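PDB 4ZOQ: intracellular serine protease from Bacillus licheniformis, which is a lanthipeptide protease of the subtilisin-like S8 family that cleaves peptide bonds sequence-specifically, probably as a serine endopeptidase. Local coordinates for residues L245-Y250 with L263-G268; L288-Y293 with K304-I309. All blocks are in the same frame, centred on the assembly; numbering follows the deposited sequence.

Contact 1: residues L245-Y250 with L263-G268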
loop_
_atom_site.group_PDB
_atom_site.type_symbol
_atom_site.label_atom_id
_atom_site.label_comp_id
_atom_site.label_asym_id
_atom_site.label_seq_id
_atom_site.Cartn_x
_atom_site.Cartn_y
_atom_site.Cartn_z
ATOM N N LEU B 245 -17.290 -9.888 -5.935
ATOM C CA LEU B 245 -16.748 -8.948 -4.939
ATOM C C LEU B 245 -15.952 -9.679 -3.855
ATOM O O LEU B 245 -16.053 -10.903 -3.728
ATOM C CB LEU B 245 -17.891 -8.145 -4.315
ATOM C CG LEU B 245 -18.620 -7.119 -5.202
ATOM C CD1 LEU B 245 -19.970 -6.642 -4.603
ATOM C CD2 LEU B 245 -17.678 -5.902 -5.414
ATOM N N VAL B 246 -15.188 -8.937 -3.054
ATOM C CA VAL B 246 -14.378 -9.569 -2.026
ATOM C C VAL B 246 -14.747 -9.031 -0.652
ATOM O O VAL B 246 -15.087 -7.850 -0.508
ATOM C CB VAL B 246 -12.844 -9.390 -2.294
ATOM C CG1 VAL B 246 -12.475 -10.074 -3.603
ATOM C CG2 VAL B 246 -12.399 -7.910 -2.298
ATOM N N LEU B 247 -14.714 -9.896 0.361
ATOM C CA LEU B 247 -15.002 -9.432 1.713
ATOM C C LEU B 247 -13.810 -8.645 2.273
ATOM O O LEU B 247 -12.654 -8.980 2.027
ATOM C CB LEU B 247 -15.364 -10.598 2.642
ATOM C CG LEU B 247 -16.186 -10.197 3.880
ATOM C CD1 LEU B 247 -17.538 -9.679 3.437
ATOM C CD2 LEU B 247 -16.363 -11.337 4.865
ATOM N N THR B 248 -14.117 -7.611 3.044
ATOM C CA THR B 248 -13.120 -6.802 3.745
ATOM C C THR B 248 -13.482 -6.654 5.224
ATOM O O THR B 248 -14.668 -6.651 5.614
ATOM C CB THR B 248 -13.033 -5.382 3.143
ATOM O OG1 THR B 248 -14.316 -4.724 3.256
ATOM C CG2 THR B 248 -12.650 -5.435 1.692
ATOM N N THR B 249 -12.467 -6.481 6.048
ATOM C CA THR B 249 -12.715 -6.028 7.406
ATOM C C THR B 249 -13.004 -4.545 7.313
ATOM O O THR B 249 -12.317 -3.793 6.620
ATOM C CB THR B 249 -11.547 -6.312 8.348
ATOM O OG1 THR B 249 -10.333 -5.915 7.710
ATOM C CG2 THR B 249 -11.448 -7.796 8.659
ATOM N N TYR B 250 -14.048 -4.137 8.017
ATOM C CA TYR B 250 -14.542 -2.770 7.963
ATOM C C TYR B 250 -14.693 -2.320 9.422
ATOM O O TYR B 250 -14.956 -3.171 10.290
ATOM C CB TYR B 250 -15.854 -2.728 7.182
ATOM C CG TYR B 250 -16.221 -1.368 6.627
ATOM C CD1 TYR B 250 -15.435 -0.757 5.642
ATOM C CD2 TYR B 250 -17.385 -0.724 7.042
ATOM C CE1 TYR B 250 -15.773 0.482 5.123
ATOM C CE2 TYR B 250 -17.739 0.507 6.524
ATOM C CZ TYR B 250 -16.930 1.103 5.562
ATOM O OH TYR B 250 -17.287 2.317 5.058
ATOM N N LEU B 263 -27.322 -8.667 2.362
ATOM C CA LEU B 263 -26.713 -10.002 2.334
ATOM C C LEU B 263 -26.412 -10.508 3.749
ATOM O O LEU B 263 -25.740 -11.528 3.931
ATOM C CB LEU B 263 -25.443 -10.004 1.465
ATOM C CG LEU B 263 -25.646 -9.765 -0.042
ATOM C CD1 LEU B 263 -24.313 -9.617 -0.795
ATOM C CD2 LEU B 263 -26.504 -10.878 -0.665
ATOM N N ASN B 264 -26.908 -9.767 4.741
ATOM C CA ASN B 264 -26.706 -10.058 6.167
ATOM C C ASN B 264 -25.260 -10.136 6.609
ATOM O O ASN B 264 -24.906 -10.895 7.508
ATOM C CB ASN B 264 -27.415 -11.358 6.515
ATOM C CG ASN B 264 -28.904 -11.264 6.285
ATOM O OD1 ASN B 264 -29.477 -12.027 5.508
ATOM N ND2 ASN B 264 -29.542 -10.312 6.959
ATOM N N ILE B 265 -24.437 -9.295 6.003
ATOM C CA ILE B 265 -23.082 -9.119 6.455
ATOM C C ILE B 265 -23.105 -8.220 7.671
ATOM O O ILE B 265 -23.415 -7.035 7.545
ATOM C CB ILE B 265 -22.201 -8.443 5.383
ATOM C CG1 ILE B 265 -22.514 -8.965 3.970
ATOM C CG2 ILE B 265 -20.737 -8.477 5.811
ATOM C CD1 ILE B 265 -21.811 -10.239 3.578
ATOM N N PRO B 266 -22.700 -8.742 8.833
ATOM C CA PRO B 266 -22.747 -7.940 10.060
ATOM C C PRO B 266 -21.680 -6.846 10.026
ATOM O O PRO B 266 -20.776 -6.907 9.191
ATOM C CB PRO B 266 -22.459 -8.966 11.157
ATOM C CG PRO B 266 -21.612 -9.948 10.500
ATOM C CD PRO B 266 -22.060 -10.044 9.061
ATOM N N LYS B 267 -21.786 -5.845 10.891
ATOM C CA LYS B 267 -20.771 -4.812 10.926
ATOM C C LYS B 267 -19.413 -5.376 11.275
ATOM O O LYS B 267 -19.313 -6.394 11.949
ATOM C CB LYS B 267 -21.136 -3.691 11.878
ATOM C CG LYS B 267 -22.240 -2.782 11.331
ATOM C CD LYS B 267 -22.641 -1.741 12.392
ATOM C CE LYS B 267 -23.908 -2.122 13.135
ATOM N NZ LYS B 267 -24.158 -1.138 14.230
ATOM N N GLY B 268 -18.365 -4.741 10.751
ATOM C CA GLY B 268 -17.026 -5.273 10.901
ATOM C C GLY B 268 -16.543 -5.874 9.596
ATOM O O GLY B 268 -15.374 -6.251 9.490
#
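Leu-247 and Ile-265 meet by a single methyl each, CD1 of Leu-247 lying 4.2 Å from CG2 of Ile-265, and the two side chains run alongside one another, pointing opposite ways. Neither backbone is close here; the gap is bridged by the side chains. In Leu-247 the CG carbon is swung to the far side from its own amide nitrogen (chi1 -158°), and this carries CD1 toward the isoleucine, whose side chain starts out already directed at the strand. Leu-13 and Leu-271 also pack on Leu-247, and Leu-19 and Tyr-22 on Ile-265, making the methyl pair one piece of a larger buried apolar cluster.

At the other end the segments converge, and the backbone takes over. Tyr-250 N donates to Gly-268 O across 2.9 Å in a nearly straight bond (170° at the hydrogen), although the donor stands well above the carbonyl plane, 71° out of it. Segment 263-268 is the connection from helix 258-262, closed by a Schellman motif with Asn-264 as its C-prime residue, into strand 269-272, the antiparallel partner of strand 246-249 in a two-stranded sheet of this subtilase, its strands joined through helix 258-262. The Gly-268 oxygen takes a second hydrogen bond, from His-58 NE2, and a weaker C-H contact from Thr-249 CA at 3.4 Å. In return, Gly-268 CA lies 3.0 Å from Tyr-250 O, a reciprocal CA-H...O contact.

Of the tyrosine, it is CB that touches the glycine, 4.0 Å from Gly-268 C, while the ring leads away. The hydroxyl of Thr-249 is bonded outside the two segments, to Thr-88 O. The Tyr-250 side chain comes within about 7 Å of that of His-86, a predicted charge-relay residue.

Contact 2: residues L288-Y293 with K304-I309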
loop_
_atom_site.group_PDB
_atom_site.type_symbol
_atom_site.label_atom_id
_atom_site.label_comp_id
_atom_site.label_asym_id
_atom_site.label_seq_id
_atom_site.Cartn_x
_atom_site.Cartn_y
_atom_site.Cartn_z
ATOM N N LEU B 288 4.630 -13.406 4.655
ATOM C CA LEU B 288 4.659 -14.848 4.899
ATOM C C LEU B 288 6.000 -15.478 4.494
ATOM O O LEU B 288 6.534 -16.313 5.227
ATOM C CB LEU B 288 3.512 -15.554 4.173
ATOM C CG LEU B 288 2.135 -15.520 4.824
ATOM C CD1 LEU B 288 1.206 -16.498 4.082
ATOM C CD2 LEU B 288 2.248 -15.877 6.318
ATOM N N VAL B 289 6.531 -15.074 3.335
ATOM C CA VAL B 289 7.795 -15.604 2.832
ATOM C C VAL B 289 8.933 -15.209 3.770
ATOM O O VAL B 289 9.756 -16.053 4.140
ATOM C CB VAL B 289 8.090 -15.111 1.414
ATOM C CG1 VAL B 289 9.554 -15.366 1.043
ATOM C CG2 VAL B 289 7.162 -15.792 0.433
ATOM N N ILE B 290 8.954 -13.943 4.185
ATOM C CA ILE B 290 9.966 -13.498 5.117
ATOM C C ILE B 290 9.892 -14.328 6.412
ATOM O O ILE B 290 10.917 -14.797 6.907
ATOM C CB ILE B 290 9.833 -11.985 5.438
ATOM C CG1 ILE B 290 10.217 -11.142 4.218
ATOM C CG2 ILE B 290 10.733 -11.608 6.626
ATOM C CD1 ILE B 290 9.765 -9.724 4.254
ATOM N N SER B 291 8.681 -14.550 6.926
ATOM C CA SER B 291 8.504 -15.331 8.146
ATOM C C SER B 291 9.048 -16.759 7.958
ATOM O O SER B 291 9.861 -17.235 8.755
ATOM C CB SER B 291 7.027 -15.373 8.529
ATOM O OG SER B 291 6.531 -14.065 8.784
ATOM N N GLU B 292 8.659 -17.424 6.869
ATOM C CA GLU B 292 9.161 -18.770 6.669
ATOM C C GLU B 292 10.691 -18.792 6.522
ATOM O O GLU B 292 11.374 -19.623 7.124
ATOM C CB GLU B 292 8.537 -19.422 5.451
ATOM C CG GLU B 292 9.115 -20.787 5.210
ATOM C CD GLU B 292 8.132 -21.739 4.600
ATOM O OE1 GLU B 292 6.935 -21.682 4.969
ATOM O OE2 GLU B 292 8.565 -22.551 3.758
ATOM N N TYR B 293 11.223 -17.866 5.735
ATOM C CA TYR B 293 12.658 -17.862 5.461
ATOM C C TYR B 293 13.458 -17.647 6.749
ATOM O O TYR B 293 14.459 -18.319 6.995
ATOM C CB TYR B 293 12.998 -16.769 4.440
ATOM C CG TYR B 293 14.422 -16.804 3.944
ATOM C CD1 TYR B 293 15.474 -16.301 4.715
ATOM C CD2 TYR B 293 14.722 -17.370 2.701
ATOM C CE1 TYR B 293 16.799 -16.334 4.240
ATOM C CE2 TYR B 293 16.033 -17.421 2.216
ATOM C CZ TYR B 293 17.062 -16.902 2.988
ATOM O OH TYR B 293 18.346 -16.966 2.511
ATOM N N LYS B 304 15.418 -8.831 -2.712
ATOM C CA LYS B 304 15.504 -9.521 -3.991
ATOM C C LYS B 304 15.144 -10.981 -3.842
ATOM O O LYS B 304 14.456 -11.548 -4.683
ATOM C CB LYS B 304 16.933 -9.460 -4.552
ATOM C CG LYS B 304 17.237 -8.335 -5.494
ATOM C CD LYS B 304 18.678 -8.447 -6.027
ATOM C CE LYS B 304 19.094 -7.176 -6.778
ATOM N NZ LYS B 304 20.569 -7.013 -6.906
ATOM N N GLN B 305 15.565 -11.584 -2.743
ATOM C CA GLN B 305 15.216 -12.975 -2.517
ATOM C C GLN B 305 13.704 -13.181 -2.400
ATOM O O GLN B 305 13.164 -14.121 -2.975
ATOM C CB GLN B 305 15.900 -13.495 -1.271
ATOM C CG GLN B 305 17.319 -13.929 -1.522
ATOM C CD GLN B 305 18.047 -14.257 -0.235
ATOM O OE1 GLN B 305 18.311 -13.379 0.593
ATOM N NE2 GLN B 305 18.317 -15.545 -0.027
ATOM N N VAL B 306 13.031 -12.304 -1.660
ATOM C CA VAL B 306 11.585 -12.402 -1.495
ATOM C C VAL B 306 10.895 -12.129 -2.823
ATOM O O VAL B 306 9.990 -12.863 -3.214
ATOM C CB VAL B 306 11.071 -11.451 -0.422
ATOM C CG1 VAL B 306 9.580 -11.635 -0.242
ATOM C CG2 VAL B 306 11.790 -11.743 0.876
ATOM N N HIS B 307 11.353 -11.093 -3.521
ATOM C CA HIS B 307 10.802 -10.731 -4.823
ATOM C C HIS B 307 10.935 -11.902 -5.785
ATOM O O HIS B 307 10.024 -12.194 -6.582
ATOM C CB HIS B 307 11.518 -9.497 -5.383
ATOM C CG HIS B 307 10.903 -8.952 -6.636
ATOM N ND1 HIS B 307 11.036 -9.567 -7.866
ATOM C CD2 HIS B 307 10.176 -7.830 -6.855
ATOM C CE1 HIS B 307 10.395 -8.860 -8.782
ATOM N NE2 HIS B 307 9.861 -7.805 -8.194
ATOM N N HIS B 308 12.073 -12.583 -5.696
ATOM C CA HIS B 308 12.336 -13.740 -6.544
ATOM C C HIS B 308 11.318 -14.857 -6.268
ATOM O O HIS B 308 10.781 -15.461 -7.185
ATOM C CB HIS B 308 13.775 -14.251 -6.338
ATOM C CG HIS B 308 14.138 -15.378 -7.241
ATOM N ND1 HIS B 308 14.508 -15.186 -8.553
ATOM C CD2 HIS B 308 14.111 -16.718 -7.048
ATOM C CE1 HIS B 308 14.721 -16.359 -9.126
ATOM N NE2 HIS B 308 14.488 -17.305 -8.233
ATOM N N ILE B 309 11.057 -15.132 -4.998
ATOM C CA ILE B 309 10.074 -16.142 -4.650
ATOM C C ILE B 309 8.659 -15.754 -5.162
ATOM O O ILE B 309 7.968 -16.595 -5.741
ATOM C CB ILE B 309 10.077 -16.379 -3.140
ATOM C CG1 ILE B 309 11.404 -17.028 -2.761
ATOM C CG2 ILE B 309 8.920 -17.285 -2.736
ATOM C CD1 ILE B 309 11.719 -16.990 -1.303
#
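The helical segments 288-293 and 304-309, parts of helices 275-297 and 303-313, approach to 10.1 Å between axes with their directions 115° apart, and the backbones come nearest at Val-289 and Val-306. At that point the two valines lie side by side, oppositely directed, CG1 of Val-289 resting 3.9 Å from CG1 of Val-306. In Val-306 CG1 sits opposite the residue's own amide nitrogen, a rotation that turns it to Val-289 and leaves CG2 for Ile-290. That CG2 meets CG1 of Ile-290 at 3.7 Å, the two side chains crossing at about a right angle. Val-289 and Ile-309 instead reach for each other tip to tip: Ile-309 CD1 lies 3.6 Å from Val-289 CG1, and a second pair of methyls, Val-289 CG2 and Ile-309 CG2, stands at 3.9 Å. Val-289 thus rests against two residues about one turn apart on the other helix.

A polar link borders this apolar patch. The extended Gln-305 chain brings NE2 across the tyrosine at about a right angle, where it donates to Tyr-293 OH over 2.9 Å, a bent bond (140° at the hydrogen) with the hydroxyl tilted out of the amide plane. Gln-305 OE1 accepts from Ser-302 N, and the tyrosine oxygen also has a weak bond from Arg-299 NE. A phenylalanine in place of Tyr-293 would probably leave Gln-305 NE2 without this acceptor and its amide freer to turn about the bond from OE1 to Ser-302 N.

Val-289 also touches Ala-336 of helix 333-338, so the joint is part of a wider helical layer. In the subtilase fold the long helix here, 275-297, is the one that carries the predicted nucleophile near its start, and this contact packs its far half against the following helix.

From the N terminus the chain first builds the central mixed sheet, ending with strand 221-226, and then reaches strand 246-249; contact 1 closes the excursion through helix 258-262 when 263-268 returns beside it. Strand 269-272 follows at once and pairs antiparallel with strand 246-249. Helix 275-297 then carries the chain across the molecule, and contact 2 closes the short turn between it and helix 303-313. The two closures are therefore in series, neither nested nor crossed. They lie on opposite sides of the chain's centre, 30 Å between centres and about 16 Å between nearest atoms, and helix 275-297 runs from the small two-stranded sheet toward the helices of contact 2.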